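Side-chain contacts in PpiC-type peptidyl-prolyl cis-trans isomerase (Novosphingobium aromaticivorans, PDB 3GPK), which probably catalyses the cis-trans isomerisation of peptide bonds before proline, this chain being its parvulin-like PpiC-type rotamase domain, in a periplasmic chaperone: residues A[20-25]-A[88-93]; A[71-76]-A[96-101]. All blocks are in the same frame, centred on the assembly; numbering follows the deposited sequence.

Contact 1 (A[20-25]-A[88-93]). With SO4 (sulfate ion), chain C.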
loop_
_atom_site.group_PDB
_atom_site.type_symbol
_atom_site.label_atom_id
_atom_site.label_comp_id
_atom_site.label_asym_id
_atom_site.label_seq_id
_atom_site.Cartn_x
_atom_site.Cartn_y
_atom_site.Cartn_z
ATOM N N GLU A 20 5.267 17.438 -12.081
ATOM C CA GLU A 20 5.036 18.810 -11.645
ATOM C C GLU A 20 4.165 18.902 -10.398
ATOM O O GLU A 20 4.360 19.784 -9.558
ATOM C CB GLU A 20 4.375 19.614 -12.767
ATOM C CG GLU A 20 5.225 19.799 -14.015
ATOM C CD GLU A 20 5.581 18.494 -14.699
ATOM O OE1 GLU A 20 4.657 17.730 -15.050
ATOM O OE2 GLU A 20 6.790 18.236 -14.890
ATOM N N ASN A 21 3.199 17.994 -10.282
ATOM C CA ASN A 21 2.289 17.993 -9.143
ATOM C C ASN A 21 2.702 17.075 -8.005
ATOM O O ASN A 21 2.036 17.043 -6.972
ATOM C CB ASN A 21 0.880 17.596 -9.593
ATOM C CG ASN A 21 0.221 18.657 -10.443
ATOM O OD1 ASN A 21 0.207 19.832 -10.082
ATOM N ND2 ASN A 21 -0.342 18.248 -11.571
ATOM N N LYS A 22 3.798 16.342 -8.169
ATOM C CA LYS A 22 4.200 15.412 -7.122
ATOM C C LYS A 22 4.392 15.998 -5.725
ATOM O O LYS A 22 3.888 15.445 -4.748
ATOM C CB LYS A 22 5.434 14.611 -7.557
ATOM C CG LYS A 22 5.053 13.328 -8.309
ATOM C CD LYS A 22 6.253 12.467 -8.695
ATOM C CE LYS A 22 5.794 11.120 -9.264
ATOM N NZ LYS A 22 6.923 10.233 -9.664
ATOM N N PRO A 23 5.109 17.124 -5.601
ATOM C CA PRO A 23 5.263 17.644 -4.238
ATOM C C PRO A 23 3.915 17.916 -3.556
ATOM O O PRO A 23 3.751 17.645 -2.364
ATOM C CB PRO A 23 6.098 18.905 -4.446
ATOM C CG PRO A 23 6.974 18.524 -5.610
ATOM C CD PRO A 23 5.981 17.848 -6.546
ATOM N N GLN A 24 2.960 18.446 -4.310
ATOM C CA GLN A 24 1.635 18.733 -3.765
ATOM C C GLN A 24 0.886 17.451 -3.417
ATOM O O GLN A 24 0.262 17.360 -2.357
ATOM C CB GLN A 24 0.796 19.544 -4.759
ATOM C CG GLN A 24 -0.670 19.716 -4.334
ATOM C CD GLN A 24 -0.844 20.644 -3.142
ATOM O OE1 GLN A 24 -0.635 21.854 -3.253
ATOM N NE2 GLN A 24 -1.226 20.082 -1.991
ATOM N N VAL A 25 0.934 16.462 -4.306
ATOM C CA VAL A 25 0.236 15.214 -4.038
ATOM C C VAL A 25 0.896 14.481 -2.874
ATOM O O VAL A 25 0.217 13.798 -2.106
ATOM C CB VAL A 25 0.183 14.308 -5.292
ATOM C CG1 VAL A 25 -0.439 12.957 -4.936
ATOM C CG2 VAL A 25 -0.655 14.975 -6.365
ATOM N N PRO A 88 4.069 7.965 2.421
ATOM C CA PRO A 88 3.905 7.704 0.986
ATOM C C PRO A 88 5.199 7.330 0.273
ATOM O O PRO A 88 6.269 7.875 0.560
ATOM C CB PRO A 88 3.297 9.004 0.456
ATOM C CG PRO A 88 3.705 10.023 1.443
ATOM C CD PRO A 88 3.676 9.341 2.764
ATOM N N VAL A 89 5.088 6.380 -0.648
ATOM C CA VAL A 89 6.229 5.914 -1.422
ATOM C C VAL A 89 6.064 6.377 -2.861
ATOM O O VAL A 89 5.044 6.092 -3.493
ATOM C CB VAL A 89 6.316 4.371 -1.423
ATOM C CG1 VAL A 89 7.507 3.912 -2.251
ATOM C CG2 VAL A 89 6.427 3.849 -0.000
ATOM N N GLU A 90 7.059 7.087 -3.387
ATOM C CA GLU A 90 6.971 7.552 -4.765
ATOM C C GLU A 90 7.143 6.420 -5.766
ATOM O O GLU A 90 7.991 5.550 -5.588
ATOM C CB GLU A 90 8.039 8.617 -5.067
ATOM C CG GLU A 90 7.997 9.076 -6.521
ATOM C CD GLU A 90 9.027 10.139 -6.869
ATOM O OE1 GLU A 90 9.974 10.349 -6.084
ATOM O OE2 GLU A 90 8.887 10.757 -7.945
ATOM N N ILE A 91 6.315 6.431 -6.805
ATOM C CA ILE A 91 6.419 5.462 -7.890
ATOM C C ILE A 91 6.307 6.306 -9.150
ATOM O O ILE A 91 6.019 7.494 -9.070
ATOM C CB ILE A 91 5.312 4.377 -7.855
ATOM C CG1 ILE A 91 3.921 5.014 -7.890
ATOM C CG2 ILE A 91 5.502 3.503 -6.624
ATOM C CD1 ILE A 91 2.808 3.997 -7.972
ATOM N N ARG A 92 6.533 5.716 -10.317
ATOM C CA ARG A 92 6.487 6.508 -11.536
ATOM C C ARG A 92 5.267 7.409 -11.707
ATOM O O ARG A 92 5.409 8.588 -12.021
ATOM C CB ARG A 92 6.627 5.607 -12.765
ATOM C CG ARG A 92 7.947 4.869 -12.836
ATOM C CD ARG A 92 8.139 4.234 -14.202
ATOM N NE ARG A 92 9.417 3.538 -14.306
ATOM C CZ ARG A 92 9.720 2.432 -13.633
ATOM N NH1 ARG A 92 8.831 1.892 -12.806
ATOM N NH2 ARG A 92 10.912 1.867 -13.785
ATOM N N GLY A 93 4.075 6.866 -11.483
ATOM C CA GLY A 93 2.866 7.649 -11.675
ATOM C C GLY A 93 2.279 8.419 -10.507
ATOM O O GLY A 93 1.199 8.999 -10.637
HETATM S S SO4 C . 12.579 -1.014 -12.569
HETATM O O1 SO4 C . 12.888 -2.181 -13.420
HETATM O O2 SO4 C . 11.116 -0.838 -12.493
HETATM O O3 SO4 C . 13.126 -1.243 -11.217
HETATM O O4 SO4 C . 13.183 0.207 -13.143
#

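Contact 2 (A[71-76]-A[96-101]). With SO4 (sulfate ion), chain C.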
loop_
_atom_site.group_PDB
_atom_site.type_symbol
_atom_site.label_atom_id
_atom_site.label_comp_id
_atom_site.label_asym_id
_atom_site.label_seq_id
_atom_site.Cartn_x
_atom_site.Cartn_y
_atom_site.Cartn_z
ATOM N N THR A 71 9.139 -1.973 -8.281
ATOM C CA THR A 71 10.305 -1.983 -7.414
ATOM C C THR A 71 10.194 -1.166 -6.124
ATOM O O THR A 71 10.477 -1.681 -5.039
ATOM C CB THR A 71 11.535 -1.527 -8.203
ATOM O OG1 THR A 71 11.736 -2.426 -9.302
ATOM C CG2 THR A 71 12.779 -1.517 -7.324
ATOM N N GLU A 72 9.776 0.093 -6.246
ATOM C CA GLU A 72 9.651 0.985 -5.091
ATOM C C GLU A 72 8.758 0.400 -4.004
ATOM O O GLU A 72 9.080 0.475 -2.822
ATOM C CB GLU A 72 9.084 2.347 -5.509
ATOM C CG GLU A 72 9.957 3.175 -6.449
ATOM C CD GLU A 72 10.058 2.583 -7.844
ATOM O OE1 GLU A 72 9.041 2.073 -8.358
ATOM O OE2 GLU A 72 11.161 2.641 -8.428
ATOM N N LEU A 73 7.631 -0.177 -4.404
ATOM C CA LEU A 73 6.713 -0.756 -3.433
ATOM C C LEU A 73 7.143 -2.138 -2.958
ATOM O O LEU A 73 6.913 -2.505 -1.801
ATOM C CB LEU A 73 5.301 -0.803 -4.021
ATOM C CG LEU A 73 4.785 0.569 -4.461
ATOM C CD1 LEU A 73 3.388 0.431 -5.039
ATOM C CD2 LEU A 73 4.780 1.525 -3.276
ATOM N N ALA A 74 7.772 -2.902 -3.846
ATOM C CA ALA A 74 8.247 -4.240 -3.507
ATOM C C ALA A 74 9.336 -4.162 -2.439
ATOM O O ALA A 74 9.317 -4.905 -1.454
ATOM C CB ALA A 74 8.793 -4.930 -4.753
ATOM N N THR A 75 10.287 -3.256 -2.635
ATOM C CA THR A 75 11.372 -3.103 -1.679
ATOM C C THR A 75 10.877 -2.532 -0.345
ATOM O O THR A 75 11.465 -2.801 0.701
ATOM C CB THR A 75 12.511 -2.222 -2.256
ATOM O OG1 THR A 75 11.996 -0.946 -2.649
ATOM C CG2 THR A 75 13.139 -2.900 -3.471
ATOM N N THR A 76 9.790 -1.762 -0.378
ATOM C CA THR A 76 9.230 -1.199 0.849
ATOM C C THR A 76 8.506 -2.298 1.623
ATOM O O THR A 76 8.676 -2.443 2.839
ATOM C CB THR A 76 8.205 -0.065 0.558
ATOM O OG1 THR A 76 8.870 1.068 -0.011
ATOM C CG2 THR A 76 7.512 0.358 1.849
ATOM N N SER A 96 2.103 5.964 -3.326
ATOM C CA SER A 96 1.276 4.922 -2.734
ATOM C C SER A 96 1.528 4.820 -1.240
ATOM O O SER A 96 2.639 5.076 -0.763
ATOM C CB SER A 96 1.563 3.558 -3.360
ATOM O OG SER A 96 1.111 3.506 -4.696
ATOM N N ILE A 97 0.469 4.478 -0.514
ATOM C CA ILE A 97 0.526 4.257 0.919
ATOM C C ILE A 97 0.217 2.768 1.038
ATOM O O ILE A 97 -0.750 2.286 0.451
ATOM C CB ILE A 97 -0.556 5.059 1.677
ATOM C CG1 ILE A 97 -0.358 6.559 1.443
ATOM C CG2 ILE A 97 -0.484 4.744 3.178
ATOM C CD1 ILE A 97 -1.499 7.415 1.998
ATOM N N LEU A 98 1.040 2.037 1.779
ATOM C CA LEU A 98 0.816 0.606 1.934
ATOM C C LEU A 98 0.449 0.228 3.357
ATOM O O LEU A 98 0.827 0.900 4.317
ATOM C CB LEU A 98 2.069 -0.175 1.534
ATOM C CG LEU A 98 2.633 0.047 0.138
ATOM C CD1 LEU A 98 3.916 -0.763 0.010
ATOM C CD2 LEU A 98 1.610 -0.358 -0.927
ATOM N N TYR A 99 -0.302 -0.862 3.471
ATOM C CA TYR A 99 -0.721 -1.395 4.755
ATOM C C TYR A 99 -0.520 -2.901 4.682
ATOM O O TYR A 99 -1.151 -3.583 3.870
ATOM C CB TYR A 99 -2.192 -1.054 5.013
ATOM C CG TYR A 99 -2.732 -1.541 6.344
ATOM C CD1 TYR A 99 -1.956 -1.476 7.501
ATOM C CD2 TYR A 99 -4.033 -2.028 6.451
ATOM C CE1 TYR A 99 -2.463 -1.884 8.736
ATOM C CE2 TYR A 99 -4.551 -2.438 7.681
ATOM C CZ TYR A 99 -3.759 -2.362 8.816
ATOM O OH TYR A 99 -4.266 -2.766 10.031
ATOM N N LEU A 100 0.382 -3.423 5.507
ATOM C CA LEU A 100 0.635 -4.856 5.509
ATOM C C LEU A 100 -0.400 -5.551 6.386
ATOM O O LEU A 100 -0.225 -5.687 7.599
ATOM C CB LEU A 100 2.051 -5.155 6.000
ATOM C CG LEU A 100 2.466 -6.627 5.865
ATOM C CD1 LEU A 100 2.245 -7.110 4.434
ATOM C CD2 LEU A 100 3.930 -6.773 6.253
ATOM N N ILE A 101 -1.481 -5.989 5.747
ATOM C CA ILE A 101 -2.591 -6.649 6.422
ATOM C C ILE A 101 -2.260 -8.032 6.970
ATOM O O ILE A 101 -2.610 -8.356 8.102
ATOM C CB ILE A 101 -3.798 -6.791 5.467
ATOM C CG1 ILE A 101 -4.230 -5.410 4.962
ATOM C CG2 ILE A 101 -4.939 -7.502 6.180
ATOM C CD1 ILE A 101 -5.211 -5.451 3.804
HETATM S S SO4 C . 12.579 -1.014 -12.569
HETATM O O1 SO4 C . 12.888 -2.181 -13.420
HETATM O O2 SO4 C . 11.116 -0.838 -12.493
HETATM O O3 SO4 C . 13.126 -1.243 -11.217
HETATM O O4 SO4 C . 13.183 0.207 -13.143
#

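Contact 1 (A[20-25]-A[88-93])
Lys22 reaches from the first turn of helix 22-37 to the end of strand 85-91 and plants its ammonium group between Glu90, Ile91 and Arg92. The ionic part is a salt bridge: NZ of Lys22 lies 2.7 Å from OE2 of Glu90, on the anti lone pair of that oxygen. The two side chains are both extended and meet at about a right angle. OE2 of Glu90 also touches the last methylenes of the lysine, 3.2 Å from CD of Lys22. With CG anti to the backbone N (chi1 178°), the glutamate chain runs past the ammonium group and brings OE2 against it. Glu19, just before the helix, forms a second salt bridge to the same nitrogen.

Two backbone carbonyls, uncharged acceptors, take further hydrogen bonds from the same ammonium group. NZ of Lys22 donates to O of Ile91 at 2.9 Å, tilted from the carbonyl plane, and to O of Arg92 at 3.2 Å, from well above the plane. These carbonyls belong to the tight turn of the β-hairpin that joins strands 85-91 and 94-104 in the parvulin fold, where Arg92 and Gly93 occupy the two turn positions. A lysine suits this place because its long, slender chain can be covered along its length while its charged tip serves carbonyls and carboxylates together.

Arg92 turns its own side chain away from the helix. There NH2 of Arg92 gives a nearly straight bond to O2 of a sulfate, 3.0 Å long, and a weak, bent one to O4; the ion, probably from the crystallisation liquor, sits at the guanidinium edge.

Contact 2 (A[71-76]-A[96-101])
This is apolar helix-on-sheet packing near the centre of the parvulin domain, where helix 71-79 lies over strand 94-104, an inner strand of the four-stranded antiparallel sheet. Across 71-76 and 96-101 the axes come within 10.3 Å and run roughly alongside each other, 31° apart. Leu73 is the main helix residue here. Its CG stands anti to the carbonyl carbon (chi1 -57°), which sends both methyls down to the strand: CD2 of Leu73 lies 3.8 Å from CB of Ser96, and CD1 of Leu73 touches the same serine beside its hydroxyl.

Leu98, two residues further along and on the same face, meets the helix with a single methyl. CD1 of Leu98 is 4.1 Å from CD2 of Leu73 and 4.2 Å from CG2 of Thr76, so it fits between side chains one helical turn apart; the two leucine side chains meet at a slant. The short side chain of Ser96 lets the branched end of Leu73 rest directly on its CB, and its OG is hydrogen-bonded to Glu12 on the neighbouring strand. Ile97, between them, faces the other side of the sheet and packs on helix 22-37.

At the start of the helix, OG1 of Thr71 donates to O3 of the sulfate at 2.6 Å, while O of Thr71 accepts from both N and OG1 of Thr75. Here the helix N-terminus may add a favourable field for the anion. With the methyls of Leu73, Thr76 and Leu98 and the CB of Ser96 making most of the interface, the helix is held on the sheet by close-fitting shape and burial of hydrocarbon rather than by directed bonds.

Contact 1 and contact 2 have centres 15 Å apart within the one PpiC-type domain, and their segments alternate along the chain: 20-25, 71-76, 88-93, 96-101. The hairpin of strands 85-91 and 94-104 joins them, since contact 1 uses its turn end and contact 2 its second strand; a probable hydrogen bond from Val89 to Ser96 ties the two. Val89 packs on Leu73 and Thr76, and Ile91 on Leu73, bringing helix 71-79 against both strands. Helix 22-37 and helix 71-79 lie against opposite faces of the sheet, so the contacts fasten both layers to one hairpin, and Arg92 and Thr71 bind the same sulfate.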